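Local structure of assembly chaperone of ribosomal protein L4 (Acl4) (Chaetomium thermophilum, 5TQB) at residues 2-7 with 32-37; 87-92 with 111-116; 194-199 with 235-240; 226-231 with 255-260. The protein probably acts as a dedicated chaperone that holds newly made ribosomal protein L4, on a TPR-type helical scaffold, until its assembly into the ribosome. All blocks are in the same frame, centred on the assembly; numbering follows the deposited sequence.

Interaction 1. Residues 2-7 with 32-37; sequences INPKEL and EHIGEN
The imidazole of H33 turns no face or edge to P4; of this side chain only CB meets the proline ring. The ring of P4 touches the loop 32-37 through its CB and CG. P4 CG lies 3.7 Å from the carbonyl oxygen H33 O and 4.0 Å from H33 CB, and the two side chains cross at about a right angle. On the I34 side, P4 CB sits 3.6 Å from I34 CG1, and I34 CD1 follows at 3.9 Å. CG1 of I34 lies beside its own backbone N (chi1 -64°), and this brings the longer branch up to P4 CB. No hydrogen bond joins the two segments, so this surface contact rests on van der Waals touch, with P4 against the I34 side chain and the H33 backbone.

N3 is the N-cap of helix 4-16, right before P4. Its OD1 accepts from K5 N at 2.7 Å, with the donor lying in the carbonyl plane. K5 NZ forms a salt bridge with E80. One turn after P4, L7 packs on A30 of helix 20-32. The start of helix 4-16 lies beside the end of helix 20-32, the arrangement of an antiparallel helical hairpin, as in TPR-type alpha-solenoids.

Interaction 2. Residues 87-92 with 111-116; sequences KFLWLA and TVLRAQ
Apolar contacts carry this meeting of helices 86-94 and 100-125. F88 CE2 lies 3.9 Å from V112 CG2. The methyl comes in obliquely to the ring, and the two side chains cross at about a right angle. V112 CG1 is anti to the backbone N (chi1 176°), which leaves CG2 as the branch that touches. A looser pair runs alongside: L89 CD1 and L113 CD1 are 4.5 Å apart, methyl to methyl. One face of the F88 ring carries K87 CG of its own helix, 4.1 Å above the ring plane and offset toward the rim.

Neighbours close round the two pairs. L89 and L113 both touch T148 of helix 131-156, and V112 and L113 pack on P85. L89 also packs on an aromatic side chain of another protein chain, and W90 meets an aromatic residue of that chain edge-to-face.

All four touching residues are buried, and no hydrogen bond links the segments. The contact therefore has little directional chemistry; it rests on the fit of branched and aromatic side chains kept from water.

Interaction 3. Residues 194-199 with 235-240; sequences VRISQE and VRLLIE
The backbones of I196 and E240 come closest here, with their CA atoms 8.2 Å apart. Both segments close a helix: 185-197 on one side, 228-240 on the other. The first ends in a Schellman motif. E199, with positive phi (59°), is its C-prime residue; its N bonds to I196 O, and R200 N bonds to R195 O. Helices 185-197 and 201-212 form a pair, and 228-240 begins the next helices against both. This order is consistent with a TPR-type alpha-solenoid.

I196 carries the contact from its side. I196 CD1 touches L237 CD2 at 3.6 Å, methyl to methyl. I196 CG2 touches E240 CG at 3.8 Å. That methylene is anti to the backbone N (chi1 -175°), and the chain bends beyond it, which leaves CG and not the carboxylate resting on the isoleucine. Outside the two segments, the E240 carboxylate is taken up by another protein chain, through backbone hydrogen bonds and a basic side chain.

R195 NH1 donates to Q198 OE1 at 2.9 Å, on a lone pair in the carbonyl plane. The bond is bent (131° at the hydrogen), and OE1 is tilted out of the guanidinium plane. The same nitrogen forms a salt bridge with E171.

Interaction 4. Residues 226-231 with 255-260; sequences PPFPSR and IAEDDL. With EDO (1,2-ethanediol), chain D; EDO (1,2-ethanediol), chain G.
R231 reaches across to E257 from the first turn of helix 228-240. Its CB is turned toward 255-260. The chain then bends at chi2 and at chi3 (71°), bringing R231 CZ to 3.6 Å from E257 OE2. R231 NH1 turns back to P226 O at 3.0 Å, in the guanidinium plane. R231 NH2 alone bonds both oxygens of the salt bridge, E257 OE1 at 3.1 Å and, weakly, E257 OE2 at 3.0 Å. The two planes stand 79° apart, and OE1 is met from above the carboxylate. With a leucine in place of R231, buried E257 would probably lose its charge partner here and P226 O its donor.

The start of helix 228-240 sits beside the end of helix 244-257, consistent with the helical hairpins of a TPR-type solenoid. F228 CD1, at the ring edge, lies 3.7 Å from E257 OE2. The F228 ring also meets an aromatic side chain of another protein chain. F228 N donates to O1 of one 1,2-ethanediol (chain D) at 3.2 Å; a second (chain G) is weakly bonded at D259. Both probably come from the crystallisation liquor.

In the fold
The four contacts are spread along a mainly helical chain with no strands. Interactions 1 and 2 come in series before the other two, and the segments of 3 and 4 alternate along the chain. Interactions 1 and 3 lie on opposite sides of the chain's centre, with centres 48 Å apart. Interactions 1 and 2 are on the same side, centres 24 Å apart. Interactions 3 and 4 share helix 228-240: interaction 4 uses its start and interaction 3 its end, and their centres are 20 Å apart. The nearest atoms of interactions 2 and 4 are about 9 Å apart. Interactions 2, 3 and 4 all have residues touching another protein chain, presumably the L4 client. Interaction 1 does not.

Interaction 1. Residues 2-7 with 32-37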
loop_
_atom_site.group_PDB
_atom_site.type_symbol
_atom_site.label_atom_id
_atom_site.label_comp_id
_atom_site.label_asym_id
_atom_site.label_seq_id
_atom_site.Cartn_x
_atom_site.Cartn_y
_atom_site.Cartn_z
ATOM N N ILE B 2 18.407 -25.334 -22.233
ATOM C CA ILE B 2 17.087 -24.804 -21.903
ATOM C C ILE B 2 16.828 -23.472 -22.607
ATOM O O ILE B 2 17.757 -22.708 -22.859
ATOM C CB ILE B 2 16.933 -24.610 -20.380
ATOM C CG1 ILE B 2 15.491 -24.230 -20.035
ATOM C CG2 ILE B 2 17.912 -23.549 -19.868
ATOM C CD1 ILE B 2 15.188 -24.246 -18.550
ATOM N N ASN B 3 15.564 -23.201 -22.920
ATOM C CA ASN B 3 15.180 -21.943 -23.552
ATOM C C ASN B 3 15.269 -20.779 -22.553
ATOM O O ASN B 3 14.714 -20.869 -21.457
ATOM C CB ASN B 3 13.756 -22.051 -24.109
ATOM C CG ASN B 3 13.365 -20.856 -24.963
ATOM O OD1 ASN B 3 13.550 -19.706 -24.569
ATOM N ND2 ASN B 3 12.819 -21.127 -26.143
ATOM N N PRO B 4 15.963 -19.680 -22.926
ATOM C CA PRO B 4 16.096 -18.527 -22.023
ATOM C C PRO B 4 14.774 -17.854 -21.666
ATOM O O PRO B 4 14.696 -17.181 -20.636
ATOM C CB PRO B 4 16.953 -17.541 -22.825
ATOM C CG PRO B 4 17.627 -18.339 -23.854
ATOM C CD PRO B 4 16.724 -19.483 -24.173
ATOM N N LYS B 5 13.758 -18.002 -22.509
ATOM C CA LYS B 5 12.458 -17.400 -22.226
ATOM C C LYS B 5 11.841 -18.053 -20.988
ATOM O O LYS B 5 11.154 -17.391 -20.208
ATOM C CB LYS B 5 11.528 -17.517 -23.439
ATOM C CG LYS B 5 10.069 -17.153 -23.173
ATOM C CD LYS B 5 9.904 -15.725 -22.670
ATOM C CE LYS B 5 8.438 -15.405 -22.398
ATOM N NZ LYS B 5 8.240 -14.019 -21.886
ATOM N N GLU B 6 12.106 -19.345 -20.805
ATOM C CA GLU B 6 11.638 -20.070 -19.629
ATOM C C GLU B 6 12.314 -19.532 -18.377
ATOM O O GLU B 6 11.692 -19.436 -17.318
ATOM C CB GLU B 6 11.913 -21.573 -19.770
ATOM C CG GLU B 6 11.380 -22.412 -18.606
ATOM C CD GLU B 6 11.580 -23.918 -18.798
ATOM O OE1 GLU B 6 11.523 -24.653 -17.788
ATOM O OE2 GLU B 6 11.781 -24.370 -19.950
ATOM N N LEU B 7 13.588 -19.172 -18.498
ATOM C CA LEU B 7 14.311 -18.552 -17.390
ATOM C C LEU B 7 13.740 -17.186 -17.015
ATOM O O LEU B 7 13.737 -16.818 -15.842
ATOM C CB LEU B 7 15.794 -18.411 -17.726
ATOM C CG LEU B 7 16.685 -19.617 -17.425
ATOM C CD1 LEU B 7 15.981 -20.926 -17.702
ATOM C CD2 LEU B 7 17.971 -19.523 -18.229
ATOM N N GLU B 32 22.478 -13.689 -20.085
ATOM C CA GLU B 32 23.741 -14.165 -20.644
ATOM C C GLU B 32 23.508 -15.034 -21.874
ATOM O O GLU B 32 24.325 -15.038 -22.796
ATOM C CB GLU B 32 24.540 -14.948 -19.600
ATOM C CG GLU B 32 25.099 -14.087 -18.475
ATOM C CD GLU B 32 25.832 -14.898 -17.424
ATOM O OE1 GLU B 32 26.446 -15.925 -17.786
ATOM O OE2 GLU B 32 25.788 -14.514 -16.235
ATOM N N HIS B 33 22.394 -15.762 -21.890
ATOM C CA HIS B 33 22.067 -16.627 -23.024
ATOM C C HIS B 33 21.201 -15.903 -24.053
ATOM O O HIS B 33 20.674 -16.521 -24.975
ATOM C CB HIS B 33 21.358 -17.898 -22.547
ATOM C CG HIS B 33 22.214 -18.786 -21.701
ATOM N ND1 HIS B 33 23.131 -19.667 -22.234
ATOM C CD2 HIS B 33 22.290 -18.932 -20.357
ATOM C CE1 HIS B 33 23.736 -20.314 -21.255
ATOM N NE2 HIS B 33 23.245 -19.888 -20.107
ATOM N N ILE B 34 21.067 -14.588 -23.891
ATOM C CA ILE B 34 20.256 -13.768 -24.785
ATOM C C ILE B 34 21.139 -12.707 -25.428
ATOM O O ILE B 34 21.190 -12.589 -26.652
ATOM C CB ILE B 34 19.094 -13.100 -24.019
ATOM C CG1 ILE B 34 18.144 -14.165 -23.474
ATOM C CG2 ILE B 34 18.317 -12.143 -24.918
ATOM C CD1 ILE B 34 17.165 -13.645 -22.454
ATOM N N GLY B 35 21.833 -11.935 -24.597
ATOM C CA GLY B 35 22.717 -10.890 -25.085
ATOM C C GLY B 35 21.965 -9.687 -25.618
ATOM O O GLY B 35 20.742 -9.713 -25.745
ATOM N N GLU B 36 22.701 -8.628 -25.941
ATOM C CA GLU B 36 22.086 -7.368 -26.346
ATOM C C GLU B 36 21.395 -7.476 -27.702
ATOM O O GLU B 36 20.446 -6.744 -27.982
ATOM C CB GLU B 36 23.129 -6.248 -26.371
ATOM C CG GLU B 36 24.297 -6.502 -27.302
ATOM C CD GLU B 36 25.374 -5.441 -27.185
ATOM O OE1 GLU B 36 26.426 -5.590 -27.842
ATOM O OE2 GLU B 36 25.173 -4.461 -26.434
ATOM N N ASN B 37 21.865 -8.398 -28.535
ATOM C CA ASN B 37 21.295 -8.598 -29.866
ATOM C C ASN B 37 20.132 -9.589 -29.862
ATOM O O ASN B 37 19.466 -9.779 -30.878
ATOM C CB ASN B 37 22.384 -9.068 -30.832
ATOM C CG ASN B 37 23.450 -8.014 -31.063
ATOM O OD1 ASN B 37 23.139 -6.844 -31.289
ATOM N ND2 ASN B 37 24.712 -8.421 -30.998
#

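Interaction 2. Residues 87-92 with 111-116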
loop_
_atom_site.group_PDB
_atom_site.type_symbol
_atom_site.label_atom_id
_atom_site.label_comp_id
_atom_site.label_asym_id
_atom_site.label_seq_id
_atom_site.Cartn_x
_atom_site.Cartn_y
_atom_site.Cartn_z
ATOM N N LYS B 87 10.318 0.951 -18.856
ATOM C CA LYS B 87 11.712 1.382 -18.770
ATOM C C LYS B 87 11.889 2.900 -18.929
ATOM O O LYS B 87 12.784 3.489 -18.320
ATOM C CB LYS B 87 12.567 0.641 -19.802
ATOM C CG LYS B 87 12.091 0.770 -21.240
ATOM C CD LYS B 87 12.888 -0.151 -22.160
ATOM C CE LYS B 87 12.401 -0.092 -23.601
ATOM N NZ LYS B 87 11.071 -0.743 -23.791
ATOM N N PHE B 88 11.048 3.531 -19.745
ATOM C CA PHE B 88 11.131 4.977 -19.933
ATOM C C PHE B 88 10.710 5.693 -18.658
ATOM O O PHE B 88 11.336 6.670 -18.245
ATOM C CB PHE B 88 10.246 5.431 -21.096
ATOM C CG PHE B 88 10.631 4.834 -22.418
ATOM C CD1 PHE B 88 11.726 5.310 -23.114
ATOM C CD2 PHE B 88 9.895 3.797 -22.962
ATOM C CE1 PHE B 88 12.084 4.760 -24.331
ATOM C CE2 PHE B 88 10.245 3.244 -24.179
ATOM C CZ PHE B 88 11.342 3.728 -24.864
ATOM N N LEU B 89 9.651 5.187 -18.033
ATOM C CA LEU B 89 9.076 5.814 -16.851
ATOM C C LEU B 89 10.019 5.701 -15.663
ATOM O O LEU B 89 10.126 6.629 -14.858
ATOM C CB LEU B 89 7.717 5.190 -16.517
ATOM C CG LEU B 89 6.722 5.117 -17.682
ATOM C CD1 LEU B 89 5.409 4.487 -17.237
ATOM C CD2 LEU B 89 6.468 6.489 -18.297
ATOM N N TRP B 90 10.711 4.568 -15.554
ATOM C CA TRP B 90 11.659 4.378 -14.463
ATOM C C TRP B 90 12.882 5.269 -14.613
ATOM O O TRP B 90 13.416 5.757 -13.621
ATOM C CB TRP B 90 12.097 2.916 -14.355
ATOM C CG TRP B 90 11.228 2.118 -13.435
ATOM C CD1 TRP B 90 10.383 1.107 -13.779
ATOM C CD2 TRP B 90 11.104 2.280 -12.018
ATOM N NE1 TRP B 90 9.744 0.624 -12.665
ATOM C CE2 TRP B 90 10.171 1.325 -11.569
ATOM C CE3 TRP B 90 11.696 3.137 -11.083
ATOM C CZ2 TRP B 90 9.812 1.203 -10.229
ATOM C CZ3 TRP B 90 11.340 3.010 -9.749
ATOM C CH2 TRP B 90 10.408 2.051 -9.336
ATOM N N LEU B 91 13.336 5.465 -15.849
ATOM C CA LEU B 91 14.492 6.320 -16.110
ATOM C C LEU B 91 14.185 7.767 -15.750
ATOM O O LEU B 91 15.078 8.514 -15.340
ATOM C CB LEU B 91 14.913 6.227 -17.573
ATOM C CG LEU B 91 15.725 4.984 -17.943
ATOM C CD1 LEU B 91 15.762 4.813 -19.446
ATOM C CD2 LEU B 91 17.138 5.080 -17.381
ATOM N N ALA B 92 12.919 8.148 -15.901
ATOM C CA ALA B 92 12.454 9.486 -15.555
ATOM C C ALA B 92 12.548 9.722 -14.049
ATOM O O ALA B 92 12.995 10.780 -13.609
ATOM C CB ALA B 92 11.020 9.684 -16.032
ATOM N N THR B 111 4.244 8.585 -24.995
ATOM C CA THR B 111 4.100 8.352 -26.432
ATOM C C THR B 111 3.856 6.872 -26.730
ATOM O O THR B 111 2.962 6.527 -27.502
ATOM C CB THR B 111 5.351 8.816 -27.212
ATOM O OG1 THR B 111 5.548 10.218 -27.012
ATOM C CG2 THR B 111 5.198 8.551 -28.705
ATOM N N VAL B 112 4.656 6.005 -26.114
ATOM C CA VAL B 112 4.511 4.565 -26.299
ATOM C C VAL B 112 3.148 4.104 -25.802
ATOM O O VAL B 112 2.457 3.351 -26.483
ATOM C CB VAL B 112 5.618 3.791 -25.558
ATOM C CG1 VAL B 112 5.399 2.283 -25.666
ATOM C CG2 VAL B 112 6.983 4.166 -26.116
ATOM N N LEU B 113 2.764 4.565 -24.615
ATOM C CA LEU B 113 1.474 4.206 -24.034
ATOM C C LEU B 113 0.300 4.635 -24.913
ATOM O O LEU B 113 -0.625 3.857 -25.135
ATOM C CB LEU B 113 1.323 4.827 -22.641
ATOM C CG LEU B 113 2.136 4.182 -21.520
ATOM C CD1 LEU B 113 2.152 5.079 -20.283
ATOM C CD2 LEU B 113 1.593 2.802 -21.181
ATOM N N ARG B 114 0.333 5.869 -25.410
ATOM C CA ARG B 114 -0.761 6.377 -26.236
ATOM C C ARG B 114 -0.948 5.564 -27.514
ATOM O O ARG B 114 -2.079 5.349 -27.957
ATOM C CB ARG B 114 -0.542 7.847 -26.583
ATOM C CG ARG B 114 -1.388 8.792 -25.757
ATOM C CD ARG B 114 -1.231 10.212 -26.237
ATOM N NE ARG B 114 0.088 10.756 -25.923
ATOM C CZ ARG B 114 0.344 11.611 -24.938
ATOM N NH1 ARG B 114 -0.628 12.047 -24.144
ATOM N NH2 ARG B 114 1.585 12.037 -24.750
ATOM N N ALA B 115 0.159 5.114 -28.100
ATOM C CA ALA B 115 0.111 4.290 -29.306
ATOM C C ALA B 115 -0.484 2.914 -29.006
ATOM O O ALA B 115 -1.281 2.392 -29.781
ATOM C CB ALA B 115 1.500 4.147 -29.903
ATOM N N GLN B 116 -0.095 2.335 -27.873
ATOM C CA GLN B 116 -0.620 1.040 -27.449
ATOM C C GLN B 116 -2.119 1.119 -27.173
ATOM O O GLN B 116 -2.880 0.236 -27.574
ATOM C CB GLN B 116 0.114 0.557 -26.201
ATOM C CG GLN B 116 1.553 0.161 -26.449
ATOM C CD GLN B 116 2.269 -0.224 -25.174
ATOM O OE1 GLN B 116 1.853 0.148 -24.077
ATOM N NE2 GLN B 116 3.350 -0.978 -25.311
#

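Interaction 3. Residues 194-199 with 235-240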
loop_
_atom_site.group_PDB
_atom_site.type_symbol
_atom_site.label_atom_id
_atom_site.label_comp_id
_atom_site.label_asym_id
_atom_site.label_seq_id
_atom_site.Cartn_x
_atom_site.Cartn_y
_atom_site.Cartn_z
ATOM N N VAL B 194 -2.713 20.746 -7.946
ATOM C CA VAL B 194 -2.649 21.967 -8.752
ATOM C C VAL B 194 -3.496 23.086 -8.146
ATOM O O VAL B 194 -3.013 24.199 -7.946
ATOM C CB VAL B 194 -3.120 21.703 -10.205
ATOM C CG1 VAL B 194 -3.179 22.997 -11.012
ATOM C CG2 VAL B 194 -2.198 20.696 -10.888
ATOM N N ARG B 195 -4.758 22.778 -7.862
ATOM C CA ARG B 195 -5.699 23.749 -7.310
ATOM C C ARG B 195 -5.161 24.454 -6.057
ATOM O O ARG B 195 -5.256 25.682 -5.945
ATOM C CB ARG B 195 -7.029 23.059 -6.999
ATOM C CG ARG B 195 -7.796 22.608 -8.238
ATOM C CD ARG B 195 -8.457 23.780 -8.944
ATOM N NE ARG B 195 -9.185 23.363 -10.141
ATOM C CZ ARG B 195 -8.638 23.225 -11.345
ATOM N NH1 ARG B 195 -7.347 23.464 -11.531
ATOM N NH2 ARG B 195 -9.384 22.843 -12.369
ATOM N N ILE B 196 -4.597 23.678 -5.132
ATOM C CA ILE B 196 -4.017 24.218 -3.903
ATOM C C ILE B 196 -3.005 25.309 -4.229
ATOM O O ILE B 196 -3.050 26.406 -3.665
ATOM C CB ILE B 196 -3.314 23.115 -3.075
ATOM C CG1 ILE B 196 -4.337 22.116 -2.532
ATOM C CG2 ILE B 196 -2.542 23.717 -1.904
ATOM C CD1 ILE B 196 -3.731 20.802 -2.025
ATOM N N SER B 197 -2.092 25.003 -5.142
ATOM C CA SER B 197 -1.081 25.964 -5.549
ATOM C C SER B 197 -1.657 27.095 -6.404
ATOM O O SER B 197 -0.957 28.059 -6.708
ATOM C CB SER B 197 0.050 25.259 -6.290
ATOM O OG SER B 197 0.937 24.654 -5.367
ATOM N N GLN B 198 -2.925 26.974 -6.786
ATOM C CA GLN B 198 -3.619 28.041 -7.502
ATOM C C GLN B 198 -4.490 28.853 -6.552
ATOM O O GLN B 198 -5.283 29.681 -6.992
ATOM C CB GLN B 198 -4.492 27.463 -8.611
ATOM C CG GLN B 198 -3.721 26.883 -9.774
ATOM C CD GLN B 198 -4.636 26.255 -10.799
ATOM O OE1 GLN B 198 -5.606 25.581 -10.451
ATOM N NE2 GLN B 198 -4.343 26.486 -12.072
ATOM N N GLU B 199 -4.343 28.602 -5.254
ATOM C CA GLU B 199 -5.138 29.279 -4.235
ATOM C C GLU B 199 -6.630 29.021 -4.445
ATOM O O GLU B 199 -7.468 29.860 -4.107
ATOM C CB GLU B 199 -4.849 30.785 -4.237
ATOM C CG GLU B 199 -3.364 31.120 -4.211
ATOM C CD GLU B 199 -3.083 32.606 -4.349
ATOM O OE1 GLU B 199 -4.037 33.411 -4.252
ATOM O OE2 GLU B 199 -1.905 32.971 -4.558
ATOM N N VAL B 235 -2.446 12.207 2.125
ATOM C CA VAL B 235 -2.571 12.712 3.489
ATOM C C VAL B 235 -2.051 14.145 3.606
ATOM O O VAL B 235 -2.629 14.957 4.329
ATOM C CB VAL B 235 -1.835 11.809 4.493
ATOM C CG1 VAL B 235 -1.777 12.447 5.869
ATOM C CG2 VAL B 235 -2.529 10.465 4.594
ATOM N N ARG B 236 -0.961 14.442 2.901
ATOM C CA ARG B 236 -0.371 15.775 2.920
ATOM C C ARG B 236 -1.347 16.774 2.302
ATOM O O ARG B 236 -1.519 17.883 2.811
ATOM C CB ARG B 236 0.965 15.791 2.169
ATOM C CG ARG B 236 2.095 15.040 2.875
ATOM C CD ARG B 236 3.289 14.776 1.945
ATOM N NE ARG B 236 3.924 16.006 1.458
ATOM C CZ ARG B 236 5.054 16.535 1.936
ATOM N NH1 ARG B 236 5.714 15.956 2.933
ATOM N NH2 ARG B 236 5.536 17.656 1.410
ATOM N N LEU B 237 -2.005 16.360 1.223
ATOM C CA LEU B 237 -3.022 17.185 0.582
ATOM C C LEU B 237 -4.223 17.415 1.498
ATOM O O LEU B 237 -4.794 18.501 1.513
ATOM C CB LEU B 237 -3.498 16.544 -0.723
ATOM C CG LEU B 237 -2.461 16.367 -1.836
ATOM C CD1 LEU B 237 -3.098 15.657 -3.008
ATOM C CD2 LEU B 237 -1.883 17.686 -2.277
ATOM N N LEU B 238 -4.607 16.386 2.250
ATOM C CA LEU B 238 -5.774 16.459 3.130
ATOM C C LEU B 238 -5.566 17.388 4.330
ATOM O O LEU B 238 -6.485 18.102 4.735
ATOM C CB LEU B 238 -6.139 15.065 3.642
ATOM C CG LEU B 238 -6.775 14.093 2.648
ATOM C CD1 LEU B 238 -6.942 12.737 3.306
ATOM C CD2 LEU B 238 -8.115 14.606 2.152
ATOM N N ILE B 239 -4.372 17.358 4.912
ATOM C CA ILE B 239 -4.058 18.233 6.033
ATOM C C ILE B 239 -3.920 19.669 5.525
ATOM O O ILE B 239 -4.300 20.618 6.206
ATOM C CB ILE B 239 -2.766 17.794 6.745
ATOM C CG1 ILE B 239 -2.927 16.382 7.300
ATOM C CG2 ILE B 239 -2.431 18.731 7.896
ATOM C CD1 ILE B 239 -1.618 15.727 7.685
ATOM N N GLU B 240 -3.387 19.807 4.316
ATOM C CA GLU B 240 -3.199 21.103 3.685
ATOM C C GLU B 240 -4.513 21.874 3.590
ATOM O O GLU B 240 -4.573 23.049 3.960
ATOM C CB GLU B 240 -2.599 20.923 2.289
ATOM C CG GLU B 240 -2.254 22.227 1.571
ATOM C CD GLU B 240 -1.008 22.899 2.121
ATOM O OE1 GLU B 240 0.013 22.201 2.300
ATOM O OE2 GLU B 240 -1.048 24.125 2.371
#

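Interaction 4. Residues 226-231 with 255-260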
loop_
_atom_site.group_PDB
_atom_site.type_symbol
_atom_site.label_atom_id
_atom_site.label_comp_id
_atom_site.label_asym_id
_atom_site.label_seq_id
_atom_site.Cartn_x
_atom_site.Cartn_y
_atom_site.Cartn_z
ATOM N N PRO B 226 -5.396 2.938 -4.139
ATOM C CA PRO B 226 -4.100 3.481 -4.567
ATOM C C PRO B 226 -2.918 2.950 -3.761
ATOM O O PRO B 226 -3.082 2.620 -2.587
ATOM C CB PRO B 226 -4.254 4.998 -4.361
ATOM C CG PRO B 226 -5.444 5.185 -3.528
ATOM C CD PRO B 226 -6.333 4.004 -3.747
ATOM N N PRO B 227 -1.732 2.869 -4.385
ATOM C CA PRO B 227 -0.545 2.384 -3.674
ATOM C C PRO B 227 -0.201 3.231 -2.452
ATOM O O PRO B 227 -0.543 4.415 -2.401
ATOM C CB PRO B 227 0.569 2.517 -4.720
ATOM C CG PRO B 227 -0.127 2.584 -6.029
ATOM C CD PRO B 227 -1.409 3.281 -5.763
ATOM N N PHE B 228 0.477 2.608 -1.490
ATOM C CA PHE B 228 0.915 3.250 -0.260
ATOM C C PHE B 228 1.538 4.637 -0.483
ATOM O O PHE B 228 1.062 5.615 0.088
ATOM C CB PHE B 228 1.898 2.329 0.472
ATOM C CG PHE B 228 2.032 2.609 1.939
ATOM C CD1 PHE B 228 1.362 1.833 2.869
ATOM C CD2 PHE B 228 2.845 3.635 2.390
ATOM C CE1 PHE B 228 1.497 2.082 4.225
ATOM C CE2 PHE B 228 2.979 3.891 3.740
ATOM C CZ PHE B 228 2.308 3.114 4.659
ATOM N N PRO B 229 2.592 4.733 -1.318
ATOM C CA PRO B 229 3.255 6.034 -1.457
ATOM C C PRO B 229 2.310 7.115 -1.972
ATOM O O PRO B 229 2.418 8.276 -1.586
ATOM C CB PRO B 229 4.361 5.756 -2.487
ATOM C CG PRO B 229 4.555 4.293 -2.460
ATOM C CD PRO B 229 3.184 3.740 -2.229
ATOM N N SER B 230 1.380 6.720 -2.830
ATOM C CA SER B 230 0.396 7.637 -3.378
ATOM C C SER B 230 -0.568 8.124 -2.289
ATOM O O SER B 230 -1.061 9.254 -2.344
ATOM C CB SER B 230 -0.366 6.953 -4.516
ATOM O OG SER B 230 -1.301 7.829 -5.112
ATOM N N ARG B 231 -0.831 7.275 -1.298
ATOM C CA ARG B 231 -1.736 7.636 -0.207
ATOM C C ARG B 231 -1.039 8.501 0.837
ATOM O O ARG B 231 -1.693 9.202 1.602
ATOM C CB ARG B 231 -2.333 6.388 0.445
ATOM C CG ARG B 231 -3.657 5.952 -0.180
ATOM C CD ARG B 231 -3.752 4.451 -0.314
ATOM N NE ARG B 231 -3.905 3.800 0.975
ATOM C CZ ARG B 231 -3.523 2.556 1.244
ATOM N NH1 ARG B 231 -2.946 1.804 0.318
ATOM N NH2 ARG B 231 -3.715 2.068 2.458
ATOM N N ILE B 255 -1.263 2.630 8.644
ATOM C CA ILE B 255 -0.530 2.028 9.757
ATOM C C ILE B 255 -0.942 0.572 9.961
ATOM O O ILE B 255 -0.165 -0.242 10.464
ATOM C CB ILE B 255 -0.750 2.833 11.065
ATOM C CG1 ILE B 255 -0.007 4.167 11.003
ATOM C CG2 ILE B 255 -0.275 2.067 12.297
ATOM C CD1 ILE B 255 1.518 4.052 10.919
ATOM N N ALA B 256 -2.164 0.244 9.569
ATOM C CA ALA B 256 -2.617 -1.136 9.619
ATOM C C ALA B 256 -1.901 -2.002 8.563
ATOM O O ALA B 256 -1.963 -3.228 8.623
ATOM C CB ALA B 256 -4.125 -1.198 9.444
ATOM N N GLU B 257 -1.200 -1.358 7.629
ATOM C CA GLU B 257 -0.503 -2.046 6.535
ATOM C C GLU B 257 1.022 -2.038 6.711
ATOM O O GLU B 257 1.714 -2.958 6.262
ATOM C CB GLU B 257 -0.868 -1.397 5.197
ATOM C CG GLU B 257 -2.322 -1.598 4.792
ATOM C CD GLU B 257 -2.690 -0.842 3.524
ATOM O OE1 GLU B 257 -3.863 -0.920 3.091
ATOM O OE2 GLU B 257 -1.811 -0.159 2.956
ATOM N N ASP B 258 1.539 -0.988 7.345
ATOM C CA ASP B 258 2.964 -0.893 7.673
ATOM C C ASP B 258 3.182 0.042 8.860
ATOM O O ASP B 258 3.218 1.267 8.699
ATOM C CB ASP B 258 3.770 -0.393 6.470
ATOM C CG ASP B 258 5.259 -0.263 6.773
ATOM O OD1 ASP B 258 6.003 0.262 5.916
ATOM O OD2 ASP B 258 5.692 -0.676 7.870
ATOM N N ASP B 259 3.332 -0.538 10.047
ATOM C CA ASP B 259 3.470 0.253 11.261
ATOM C C ASP B 259 4.929 0.591 11.547
ATOM O O ASP B 259 5.254 1.102 12.622
ATOM C CB ASP B 259 2.812 -0.445 12.458
ATOM C CG ASP B 259 3.473 -1.760 12.813
ATOM O OD1 ASP B 259 2.829 -2.563 13.524
ATOM O OD2 ASP B 259 4.629 -1.988 12.392
ATOM N N LEU B 260 5.802 0.317 10.579
ATOM C CA LEU B 260 7.192 0.765 10.659
ATOM C C LEU B 260 7.439 1.979 9.755
ATOM O O LEU B 260 8.584 2.313 9.434
ATOM C CB LEU B 260 8.144 -0.379 10.313
ATOM C CG LEU B 260 8.110 -1.535 11.324
ATOM C CD1 LEU B 260 8.892 -2.743 10.818
ATOM C CD2 LEU B 260 8.646 -1.092 12.679
HETATM C C1 EDO D . 0.347 -0.977 -2.298
HETATM O O1 EDO D . -0.086 -0.462 -1.061
HETATM C C2 EDO D . 1.651 -0.321 -2.701
HETATM O O2 EDO D . 2.054 -0.810 -3.962
HETATM C C1 EDO G . 2.929 -0.332 16.885
HETATM O O1 EDO G . 1.922 -0.404 15.899
HETATM C C2 EDO G . 4.251 -0.795 16.307
HETATM O O2 EDO G . 4.771 0.194 15.443
#